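Local structure of protein-tyrosine-phosphatase (Chaetomium thermophilum var. thermophilum DSM 1495, 5M43) at residues Glu11-Gly16 and Pro96-Val101; Gln65-His70 and Asp157-Gln162. The protein is the phosphatase domain of the ribosome-assembly factor Yvh1 and probably dephosphorylates tyrosine, serine and threonine residues of proteins, as in other dual-specificity phosphatases. All blocks are in the same frame, centred on the assembly; numbering follows the deposited sequence.

Overall arrangement
Contacts 1 and 2 lie on opposite sides of the domain centre, their own centres about 21 Å apart and their nearest atoms about 9 Å apart. Contact 1 is buried and joins the central strand to a parallel neighbour, so regular backbone hydrogen bonds, branched aliphatic side chains and the F13 ring do the work. Contact 2 is only partly buried: the loop before helix 71-83 meets the first turns of helix 157-168 through an aromatic ring, an isoleucine and one long amide side chain directed at main-chain atoms. Helix 109-121 is common ground, since L12, V14 and V101 of contact 1 and I67 and F159 of contact 2 all touch it.

Contact 1: Glu11-Gly16 and Pro96-Val101; sequences ELFVGG and PGVVLV
L12 drops its CD1 methyl into the shallow hollow between V99 and V101, where it lies 4.1 Å from V99 CB and 4.1 Å from V101 CG2. Its CG stands anti to the backbone N (chi1 176°), and the bend at chi2 brings CD1 over the neighbouring strand, while L12 and V99 lie side by side. V14 shares this face, which is covered by helices 71-83 and 109-121. The reverse face carries F13 and L100. The F13 ring leans back along its strand toward V98, crossing that side chain obliquely, with F13 CE1 3.7 Å from V98 CG1; H29 meets the ring from outside the pair. L100 supplies the complementary bump: its CD1 pushes up under the other strand, 3.9 Å from F13 CB and 3.6 Å from F13 O. Further out, E11 CB rests on V98 CG2, but its carboxylate turns away to a salt bridge with R5. Beneath these bumps the strands run parallel at 26°, with L12, F13 and V14 paired to V99, L100 and V101. F13 is gripped through both its main-chain polar atoms: F13 N donates to V99 O at 2.8 Å, and F13 O accepts from V101 N at 2.8 Å. Bonds from V99 N to E11 O and from G15 N to V101 O, the latter longer at 3.3 Å, extend the ladder. This buried parallel pair is the central strand 99-102 and its neighbour 12-15 in the phosphatase sheet, and the strand holding V101 leads directly into C103, at the start of the family's phosphate-binding P-loop.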
ATOM      1  N   GLU A  11       8.087   5.195  -6.549  1.00 20.66           N
ATOM      2  CA  GLU A  11       8.895   3.997  -6.274  1.00 19.61           C
ATOM      3  C   GLU A  11       8.248   3.263  -5.105  1.00 19.81           C
ATOM      4  O   GLU A  11       8.712   3.267  -3.953  1.00 20.23           O
ATOM      5  CB  GLU A  11      10.346   4.354  -5.986  1.00 23.29           C
ATOM      6  CG  GLU A  11      11.100   5.027  -7.201  1.00 23.74           C
ATOM      7  CD  GLU A  11      11.068   4.085  -8.432  1.00 23.11           C
ATOM      8  OE1 GLU A  11      10.898   4.573  -9.555  1.00 31.89           O
ATOM      9  OE2 GLU A  11      11.172   2.881  -8.274  1.00 27.68           O
ATOM     10  N   LEU A  12       7.187   2.548  -5.452  1.00 18.44           N
ATOM     11  CA  LEU A  12       6.255   1.920  -4.533  1.00 17.70           C
ATOM     12  C   LEU A  12       6.211   0.445  -4.933  1.00 16.96           C
ATOM     13  O   LEU A  12       5.936   0.138  -6.107  1.00 18.27           O
ATOM     14  CB  LEU A  12       4.898   2.585  -4.697  1.00 17.29           C
ATOM     15  CG  LEU A  12       3.744   1.975  -3.866  1.00 17.84           C
ATOM     16  CD1 LEU A  12       4.119   2.065  -2.373  1.00 19.40           C
ATOM     17  CD2 LEU A  12       2.470   2.766  -4.137  1.00 18.93           C
ATOM     18  N   PHE A  13       6.372  -0.434  -3.935  1.00 14.55           N
ATOM     19  CA  PHE A  13       6.471  -1.877  -4.168  1.00 15.79           C
ATOM     20  C   PHE A  13       5.477  -2.608  -3.303  1.00 16.43           C
ATOM     21  O   PHE A  13       5.091  -2.134  -2.231  1.00 18.72           O
ATOM     22  CB  PHE A  13       7.900  -2.392  -3.835  1.00 19.77           C
ATOM     23  CG  PHE A  13       8.936  -1.935  -4.836  1.00 18.01           C
ATOM     24  CD1 PHE A  13       9.440  -0.614  -4.842  1.00 18.83           C
ATOM     25  CD2 PHE A  13       9.407  -2.833  -5.812  1.00 20.59           C
ATOM     26  CE1 PHE A  13      10.387  -0.185  -5.795  1.00 21.98           C
ATOM     27  CE2 PHE A  13      10.370  -2.387  -6.775  1.00 20.88           C
ATOM     28  CZ  PHE A  13      10.829  -1.105  -6.766  1.00 21.42           C
ATOM     29  N   VAL A  14       5.109  -3.812  -3.747  1.00 15.57           N
ATOM     30  CA  VAL A  14       4.152  -4.651  -3.003  1.00 16.35           C
ATOM     31  C   VAL A  14       4.651  -6.091  -3.051  1.00 19.75           C
ATOM     32  O   VAL A  14       5.248  -6.548  -4.045  1.00 20.09           O
ATOM     33  CB  VAL A  14       2.751  -4.537  -3.627  1.00 17.79           C
ATOM     34  CG1 VAL A  14       2.697  -5.098  -5.022  1.00 20.25           C
ATOM     35  CG2 VAL A  14       1.684  -5.310  -2.790  1.00 21.23           C
ATOM     36  N   GLY A  15       4.368  -6.814  -1.986  1.00 16.73           N
ATOM     37  CA  GLY A  15       4.760  -8.211  -1.947  1.00 18.28           C
ATOM     38  C   GLY A  15       4.285  -8.892  -0.697  1.00 19.44           C
ATOM     39  O   GLY A  15       3.528  -8.319   0.089  1.00 19.31           O
ATOM     40  N   GLY A  16       4.658 -10.166  -0.591  1.00 20.90           N
ATOM     41  CA  GLY A  16       4.332 -10.980   0.563  1.00 22.56           C
ATOM     42  C   GLY A  16       5.465 -11.048   1.571  1.00 23.36           C
ATOM     43  O   GLY A  16       6.487 -10.369   1.473  1.00 23.72           O
ATOM     44  N   PRO A  96      13.670  11.731  -0.817  1.00 39.09           N
ATOM     45  CA  PRO A  96      12.613  10.819  -1.276  1.00 32.01           C
ATOM     46  C   PRO A  96      13.016   9.360  -1.063  1.00 32.53           C
ATOM     47  O   PRO A  96      14.160   8.973  -1.306  1.00 35.30           O
ATOM     48  CB  PRO A  96      12.480  11.167  -2.764  1.00 33.78           C
ATOM     49  CG  PRO A  96      12.981  12.619  -2.888  1.00 38.45           C
ATOM     50  CD  PRO A  96      13.957  12.824  -1.769  1.00 38.80           C
ATOM     51  N   GLY A  97      12.067   8.548  -0.604  1.00 28.57           N
ATOM     52  CA  GLY A  97      12.332   7.173  -0.252  1.00 27.27           C
ATOM     53  C   GLY A  97      11.761   6.172  -1.250  1.00 25.23           C
ATOM     54  O   GLY A  97      11.219   6.497  -2.301  1.00 27.10           O
ATOM     55  N   VAL A  98      11.979   4.913  -0.923  1.00 21.18           N
ATOM     56  CA  VAL A  98      11.401   3.807  -1.678  1.00 19.44           C
ATOM     57  C   VAL A  98      10.592   2.962  -0.707  1.00 18.66           C
ATOM     58  O   VAL A  98      11.145   2.412   0.261  1.00 20.41           O
ATOM     59  CB  VAL A  98      12.488   2.948  -2.354  1.00 19.06           C
ATOM     60  CG1 VAL A  98      11.890   1.631  -3.006  1.00 20.56           C
ATOM     61  CG2 VAL A  98      13.240   3.812  -3.407  1.00 21.72           C
ATOM     62  N   VAL A  99       9.294   2.830  -0.971  1.00 18.97           N
ATOM     63  CA  VAL A  99       8.375   2.226  -0.026  1.00 17.14           C
ATOM     64  C   VAL A  99       7.928   0.842  -0.479  1.00 18.68           C
ATOM     65  O   VAL A  99       7.404   0.687  -1.597  1.00 18.97           O
ATOM     66  CB  VAL A  99       7.119   3.078   0.164  1.00 18.15           C
ATOM     67  CG1 VAL A  99       6.137   2.395   1.178  1.00 17.17           C
ATOM     68  CG2 VAL A  99       7.481   4.494   0.647  1.00 21.38           C
ATOM     69  N   LEU A 100       8.095  -0.148   0.402  1.00 19.42           N
ATOM     70  CA  LEU A 100       7.511  -1.489   0.225  1.00 18.83           C
ATOM     71  C   LEU A 100       6.299  -1.580   1.136  1.00 19.58           C
ATOM     72  O   LEU A 100       6.424  -1.286   2.325  1.00 19.88           O
ATOM     73  CB  LEU A 100       8.495  -2.596   0.607  1.00 19.99           C
ATOM     74  CG  LEU A 100       7.868  -3.990   0.771  1.00 20.51           C
ATOM     75  CD1 LEU A 100       7.331  -4.513  -0.606  1.00 21.45           C
ATOM     76  CD2 LEU A 100       8.971  -4.946   1.328  1.00 20.83           C
ATOM     77  N   VAL A 101       5.174  -2.040   0.589  1.00 17.05           N
ATOM     78  CA  VAL A 101       3.999  -2.383   1.379  1.00 16.65           C
ATOM     79  C   VAL A 101       3.860  -3.890   1.246  1.00 17.69           C
ATOM     80  O   VAL A 101       3.752  -4.413   0.126  1.00 18.80           O
ATOM     81  CB  VAL A 101       2.736  -1.656   0.895  1.00 16.24           C
ATOM     82  CG1 VAL A 101       1.489  -2.030   1.832  1.00 18.22           C
ATOM     83  CG2 VAL A 101       2.936  -0.115   0.869  1.00 17.28           C
TER

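Contact 2: Gln65-His70 and Asp157-Gln162; sequences QDILIH and DGFMRQ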
ATOM      1  N   GLN A  65     -12.534  -7.584   9.198  1.00 30.21           N
ATOM      2  CA  GLN A  65     -11.475  -6.856   9.834  1.00 29.37           C
ATOM      3  C   GLN A  65     -11.648  -5.423   9.377  1.00 28.12           C
ATOM      4  O   GLN A  65     -11.885  -5.182   8.191  1.00 28.67           O
ATOM      5  CB  GLN A  65     -10.122  -7.405   9.383  1.00 30.01           C
ATOM      6  CG  GLN A  65      -9.914  -8.844   9.955  1.00 35.09           C
ATOM      7  CD  GLN A  65      -9.457  -8.745  11.366  1.00 34.32           C
ATOM      8  OE1 GLN A  65      -8.345  -8.251  11.648  1.00 32.78           O
ATOM      9  NE2 GLN A  65     -10.301  -9.197  12.287  1.00 37.74           N
ATOM     10  N   ASP A  66     -11.425  -4.484  10.286  1.00 28.32           N
ATOM     11  CA  ASP A  66     -11.553  -3.043   9.977  1.00 27.45           C
ATOM     12  C   ASP A  66     -10.203  -2.541   9.494  1.00 25.80           C
ATOM     13  O   ASP A  66      -9.255  -2.456  10.273  1.00 26.78           O
ATOM     14  CB  ASP A  66     -11.994  -2.312  11.234  1.00 28.81           C
ATOM     15  CG  ASP A  66     -12.251  -0.848  11.019  1.00 28.35           C
ATOM     16  OD1 ASP A  66     -11.948  -0.299   9.947  1.00 26.92           O
ATOM     17  OD2 ASP A  66     -12.748  -0.250  12.022  1.00 31.53           O
ATOM     18  N   ILE A  67     -10.075  -2.311   8.179  1.00 24.44           N
ATOM     19  CA  ILE A  67      -8.876  -1.691   7.626  1.00 23.02           C
ATOM     20  C   ILE A  67      -9.150  -0.215   7.341  1.00 24.14           C
ATOM     21  O   ILE A  67      -8.201   0.590   7.300  1.00 25.01           O
ATOM     22  CB  ILE A  67      -8.438  -2.442   6.368  1.00 25.74           C
ATOM     23  CG1 ILE A  67      -7.011  -2.054   5.938  1.00 23.20           C
ATOM     24  CG2 ILE A  67      -9.448  -2.276   5.274  1.00 26.97           C
ATOM     25  CD1 ILE A  67      -6.421  -3.197   4.987  1.00 25.85           C
ATOM     26  N   LEU A  68     -10.424   0.170   7.175  1.00 25.03           N
ATOM     27  CA  LEU A  68     -10.738   1.588   6.929  1.00 24.24           C
ATOM     28  C   LEU A  68     -10.150   2.481   8.014  1.00 23.84           C
ATOM     29  O   LEU A  68      -9.577   3.543   7.723  1.00 23.41           O
ATOM     30  CB  LEU A  68     -12.261   1.794   6.873  1.00 24.45           C
ATOM     31  CG  LEU A  68     -12.757   3.267   6.769  1.00 24.87           C
ATOM     32  CD1 LEU A  68     -12.289   3.841   5.391  1.00 26.14           C
ATOM     33  CD2 LEU A  68     -14.308   3.261   6.964  1.00 30.01           C
ATOM     34  N   ILE A  69     -10.237   2.042   9.277  1.00 24.95           N
ATOM     35  CA  ILE A  69      -9.766   2.877  10.383  1.00 27.17           C
ATOM     36  C   ILE A  69      -8.282   3.223  10.232  1.00 27.31           C
ATOM     37  O   ILE A  69      -7.808   4.262  10.741  1.00 26.54           O
ATOM     38  CB  ILE A  69     -10.052   2.162  11.724  1.00 29.54           C
ATOM     39  CG1 ILE A  69      -9.653   3.047  12.859  1.00 33.87           C
ATOM     40  CG2 ILE A  69      -9.209   0.909  11.821  1.00 28.65           C
ATOM     41  CD1 ILE A  69     -10.523   4.220  13.009  1.00 35.40           C
ATOM     42  N   HIS A  70      -7.524   2.339   9.590  1.00 23.80           N
ATOM     43  CA  HIS A  70      -6.098   2.501   9.412  1.00 23.06           C
ATOM     44  C   HIS A  70      -5.728   3.267   8.161  1.00 23.74           C
ATOM     45  O   HIS A  70      -4.544   3.568   8.000  1.00 23.12           O
ATOM     46  CB  HIS A  70      -5.417   1.135   9.375  1.00 24.30           C
ATOM     47  CG  HIS A  70      -5.561   0.376  10.673  1.00 24.52           C
ATOM     48  ND1 HIS A  70      -6.217  -0.847  10.780  1.00 30.60           N
ATOM     49  CD2 HIS A  70      -5.122   0.670  11.915  1.00 25.94           C
ATOM     50  CE1 HIS A  70      -6.142  -1.280  12.025  1.00 28.26           C
ATOM     51  NE2 HIS A  70      -5.519  -0.360  12.745  1.00 31.44           N
ATOM     52  N   ASP A 157     -13.568  -9.446   0.125  1.00 29.25           N
ATOM     53  CA  ASP A 157     -14.814  -8.717  -0.163  1.00 30.83           C
ATOM     54  C   ASP A 157     -15.061  -7.581   0.825  1.00 28.09           C
ATOM     55  O   ASP A 157     -15.557  -6.518   0.440  1.00 29.74           O
ATOM     56  CB  ASP A 157     -16.047  -9.645  -0.101  1.00 31.93           C
ATOM     57  CG  ASP A 157     -16.152 -10.636  -1.246  1.00 42.85           C
ATOM     58  OD1 ASP A 157     -15.262 -10.654  -2.080  1.00 41.72           O
ATOM     59  OD2 ASP A 157     -17.122 -11.467  -1.255  1.00 45.78           O
ATOM     60  N   GLY A 158     -14.678  -7.771   2.086  1.00 28.11           N
ATOM     61  CA  GLY A 158     -14.863  -6.723   3.089  1.00 27.89           C
ATOM     62  C   GLY A 158     -13.916  -5.552   2.855  1.00 26.01           C
ATOM     63  O   GLY A 158     -14.302  -4.376   3.037  1.00 27.05           O
ATOM     64  N   PHE A 159     -12.664  -5.851   2.539  1.00 24.79           N
ATOM     65  CA  PHE A 159     -11.745  -4.789   2.180  1.00 23.21           C
ATOM     66  C   PHE A 159     -12.224  -4.026   0.956  1.00 23.15           C
ATOM     67  O   PHE A 159     -12.049  -2.797   0.882  1.00 23.72           O
ATOM     68  CB  PHE A 159     -10.353  -5.377   1.923  1.00 23.86           C
ATOM     69  CG  PHE A 159      -9.676  -5.917   3.155  1.00 23.86           C
ATOM     70  CD1 PHE A 159     -10.197  -5.660   4.432  1.00 25.48           C
ATOM     71  CD2 PHE A 159      -8.487  -6.623   3.040  1.00 24.95           C
ATOM     72  CE1 PHE A 159      -9.582  -6.174   5.570  1.00 24.76           C
ATOM     73  CE2 PHE A 159      -7.842  -7.133   4.139  1.00 24.93           C
ATOM     74  CZ  PHE A 159      -8.371  -6.934   5.412  1.00 27.22           C
ATOM     75  N   MET A 160     -12.772  -4.737  -0.048  1.00 24.90           N
ATOM     76  CA  MET A 160     -13.292  -4.028  -1.224  1.00 27.16           C
ATOM     77  C   MET A 160     -14.395  -3.061  -0.819  1.00 26.24           C
ATOM     78  O   MET A 160     -14.402  -1.909  -1.277  1.00 27.53           O
ATOM     79  CB  MET A 160     -13.814  -5.022  -2.274  1.00 26.50           C
ATOM     80  CG  MET A 160     -12.657  -5.850  -2.867  1.00 24.59           C
ATOM     81  SD  MET A 160     -11.485  -4.938  -3.875  1.00 26.16           S
ATOM     82  CE  MET A 160     -12.486  -4.710  -5.323  1.00 29.66           C
ATOM     83  N   ARG A 161     -15.315  -3.509   0.043  1.00 25.85           N
ATOM     84  CA  ARG A 161     -16.375  -2.621   0.533  1.00 26.77           C
ATOM     85  C   ARG A 161     -15.790  -1.411   1.252  1.00 27.69           C
ATOM     86  O   ARG A 161     -16.291  -0.288   1.100  1.00 26.97           O
ATOM     87  CB  ARG A 161     -17.344  -3.364   1.480  1.00 28.40           C
ATOM     88  CG  ARG A 161     -18.129  -4.406   0.731  1.00 33.10           C
ATOM     89  CD  ARG A 161     -19.214  -5.112   1.607  1.00 35.50           C
ATOM     90  NE  ARG A 161     -18.736  -5.745   2.846  1.00 39.01           N
ATOM     91  CZ  ARG A 161     -18.493  -7.066   2.960  1.00 43.49           C
ATOM     92  NH1 ARG A 161     -18.107  -7.596   4.133  1.00 45.15           N
ATOM     93  NH2 ARG A 161     -18.609  -7.870   1.900  1.00 38.98           N
ATOM     94  N   GLN A 162     -14.770  -1.620   2.086  1.00 25.06           N
ATOM     95  CA  GLN A 162     -14.201  -0.504   2.843  1.00 24.34           C
ATOM     96  C   GLN A 162     -13.468   0.464   1.943  1.00 23.35           C
ATOM     97  O   GLN A 162     -13.411   1.641   2.252  1.00 23.87           O
ATOM     98  CB  GLN A 162     -13.274  -1.032   3.943  1.00 23.97           C
ATOM     99  CG  GLN A 162     -14.074  -1.886   4.968  1.00 25.98           C
ATOM    100  CD  GLN A 162     -13.256  -2.579   6.014  1.00 27.98           C
ATOM    101  OE1 GLN A 162     -13.346  -3.818   6.160  1.00 31.98           O
ATOM    102  NE2 GLN A 162     -12.595  -1.826   6.838  1.00 25.22           N
TER
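This is a loop-to-helix contact, in which I67 and Q65, from the loop ahead of helix 71-83, meet F159 and Q162 on the opening turns of helix 157-168. I67 is the apolar wedge. Its CD1 methyl sits over one face of the F159 ring in a CH-pi contact, 4.2 Å from the centroid and 8° off the normal, while the other branch, I67 CG2, touches F159 CD1 at 3.6 Å. With CG1 anti to the backbone N (chi1 -166°), both branches come to the same face, CD1 over its centre and CG2 nearer the rim. Q65 O lies in the ring plane at its edge, 3.6 Å from F159 CE1. T112 of helix 109-121 touches both I67 and F159. Alongside, the extended Q162 side chain carries its amide to the loop backbone, among Q65 O, I67 N and L68 N, and its CB is 4.2 Å from L68 CB. Replacing Q162 by an alanine is likely to leave Q65 O, I67 N and L68 N without their polar neighbour and to open a gap between loop and helix. The loop is also shaped from within: D66 OD1 accepts from I69 N at 3.0 Å, met from above the carboxylate plane, in an Asx motif leading into helix 71-83. N156 OD1 accepts from F159 N at the start of the other helix. In this part of the catalytic domain F159 also reaches S108 and R109 of the family's P-loop signature.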